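PDB 5T9X: glycoside Hydrolase from Bacteroides uniformis, which probably hydrolyses agarose-type galactans as a family 16 glycoside hydrolase of a gut symbiont's agarose pathway. Local coordinates for residues V254-K259 against L264-D269. Sequence-based numbering, arbitrary orientation.
Sequences VGVYWK and LEYYVD
G255 and Y267 face each other as a hydrogen-bonded antiparallel pair: Y267 N reaches G255 O at 2.8 Å, and G255 N returns a bond to Y267 O at 2.9 Å. Y257 and E265 repeat the exchange two residues along, giving four backbone bonds. On the face carrying V256 and Y266, CG2 of V256, the branch turned over the Y266 ring, sits 4.1 Å from the ring centroid, a CH-pi contact. W258 CD1 meets L264 CD2 at 3.7 Å.

On the opposite face, the Y267 side chain starts with CB near G255 O; the ring leans back toward E265, CE2 touching Y257 CB at 4.1 Å, and the hydroxyl ends on E265 OE1 at 2.7 Å, on the carboxylate's anti side and 33° out of its plane. That same OE1 stands at the edge of the Y257 ring, while OE2 salt-bridges R275 on the next strand. A leucine in place of E265 would probably leave R275 without its charge partner and the Y267 hydroxyl without its acceptor. The V256/Y266 face is mainly apolar, with the Y266 hydroxyl bonded to S218 O, and packs against strands 188-195 and 215-224 of the facing sheet in this beta-sandwich, as in GH16 enzymes; the other mixes aromatic rings with a shared carboxylate.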
# COMPACT_ATOMS: atom_id res chain seq x y z
N VAL A 254 7.29 -3.17 -6.67
CA VAL A 254 7.81 -2.54 -5.47
C VAL A 254 7.72 -3.53 -4.33
O VAL A 254 6.65 -4.08 -4.06
CB VAL A 254 6.98 -1.31 -5.06
CG1 VAL A 254 7.72 -0.53 -3.96
CG2 VAL A 254 6.68 -0.45 -6.28
N GLY A 255 8.83 -3.76 -3.64
CA GLY A 255 8.86 -4.64 -2.48
C GLY A 255 9.72 -4.12 -1.34
O GLY A 255 10.50 -3.17 -1.50
N VAL A 256 9.57 -4.78 -0.18
CA VAL A 256 10.39 -4.50 0.97
C VAL A 256 10.93 -5.80 1.55
O VAL A 256 10.22 -6.80 1.64
CB VAL A 256 9.64 -3.64 2.04
CG1 VAL A 256 8.48 -4.38 2.67
CG2 VAL A 256 10.60 -3.20 3.12
N TYR A 257 12.21 -5.76 1.90
CA TYR A 257 12.81 -6.76 2.72
C TYR A 257 12.79 -6.22 4.16
O TYR A 257 13.55 -5.32 4.52
CB TYR A 257 14.23 -7.05 2.25
CG TYR A 257 14.95 -8.20 2.95
CD1 TYR A 257 14.26 -9.15 3.68
CD2 TYR A 257 16.31 -8.35 2.81
CE1 TYR A 257 14.93 -10.19 4.31
CE2 TYR A 257 16.98 -9.39 3.44
CZ TYR A 257 16.28 -10.31 4.18
OH TYR A 257 16.90 -11.36 4.81
N TRP A 258 11.85 -6.76 4.92
CA TRP A 258 11.77 -6.56 6.34
C TRP A 258 12.70 -7.59 6.94
O TRP A 258 12.31 -8.73 7.18
CB TRP A 258 10.31 -6.78 6.79
CG TRP A 258 10.06 -6.60 8.23
CD1 TRP A 258 10.91 -6.07 9.17
CD2 TRP A 258 8.86 -6.90 8.91
NE1 TRP A 258 10.31 -6.08 10.39
CE2 TRP A 258 9.04 -6.56 10.26
CE3 TRP A 258 7.63 -7.42 8.51
CZ2 TRP A 258 8.07 -6.75 11.20
CZ3 TRP A 258 6.66 -7.60 9.43
CH2 TRP A 258 6.87 -7.28 10.76
N LYS A 259 13.92 -7.18 7.21
CA LYS A 259 14.97 -8.12 7.56
C LYS A 259 15.01 -8.44 9.07
O LYS A 259 15.15 -9.58 9.46
CB LYS A 259 16.30 -7.56 7.05
CG LYS A 259 17.48 -8.44 7.32
CD LYS A 259 18.72 -7.94 6.60
CE LYS A 259 19.92 -8.71 7.15
NZ LYS A 259 21.14 -8.43 6.37
N LEU A 264 14.90 -2.31 7.22
CA LEU A 264 14.11 -2.41 6.00
C LEU A 264 14.96 -2.03 4.80
O LEU A 264 15.83 -1.17 4.90
CB LEU A 264 12.91 -1.46 6.04
CG LEU A 264 12.08 -1.57 7.30
CD1 LEU A 264 11.07 -0.43 7.40
CD2 LEU A 264 11.40 -2.92 7.37
N GLU A 265 14.69 -2.68 3.66
CA GLU A 265 15.31 -2.35 2.36
C GLU A 265 14.17 -2.34 1.36
O GLU A 265 13.38 -3.29 1.34
CB GLU A 265 16.38 -3.36 1.95
CG GLU A 265 17.72 -3.18 2.67
CD GLU A 265 18.78 -4.27 2.39
OE1 GLU A 265 18.53 -5.20 1.59
OE2 GLU A 265 19.90 -4.20 2.98
N TYR A 266 14.06 -1.27 0.57
CA TYR A 266 13.00 -1.14 -0.44
C TYR A 266 13.58 -1.38 -1.84
O TYR A 266 14.69 -0.88 -2.18
CB TYR A 266 12.28 0.23 -0.38
CG TYR A 266 11.55 0.50 0.92
CD1 TYR A 266 10.19 0.26 1.05
CD2 TYR A 266 12.23 1.03 2.03
CE1 TYR A 266 9.52 0.56 2.24
CE2 TYR A 266 11.57 1.31 3.23
CZ TYR A 266 10.22 1.07 3.33
OH TYR A 266 9.56 1.35 4.53
N TYR A 267 12.82 -2.13 -2.65
CA TYR A 267 13.23 -2.51 -4.00
C TYR A 267 12.20 -2.07 -5.02
O TYR A 267 11.04 -2.38 -4.91
CB TYR A 267 13.47 -4.02 -4.09
CG TYR A 267 14.65 -4.48 -3.27
CD1 TYR A 267 15.90 -4.66 -3.87
CD2 TYR A 267 14.53 -4.73 -1.90
CE1 TYR A 267 17.00 -5.09 -3.12
CE2 TYR A 267 15.62 -5.15 -1.14
CZ TYR A 267 16.86 -5.32 -1.76
OH TYR A 267 17.96 -5.72 -1.04
N VAL A 268 12.64 -1.32 -6.03
CA VAL A 268 11.75 -0.89 -7.11
C VAL A 268 12.32 -1.47 -8.40
O VAL A 268 13.50 -1.27 -8.73
CB VAL A 268 11.65 0.63 -7.20
CG1 VAL A 268 10.84 1.06 -8.40
CG2 VAL A 268 11.01 1.16 -5.93
N ASP A 269 11.47 -2.25 -9.07
CA ASP A 269 11.85 -3.02 -10.26
C ASP A 269 13.19 -3.74 -10.06
O ASP A 269 14.06 -3.64 -10.89
CB ASP A 269 11.84 -2.11 -11.50
CG ASP A 269 10.41 -1.58 -11.85
OD1 ASP A 269 9.38 -2.31 -11.72
OD2 ASP A 269 10.33 -0.40 -12.30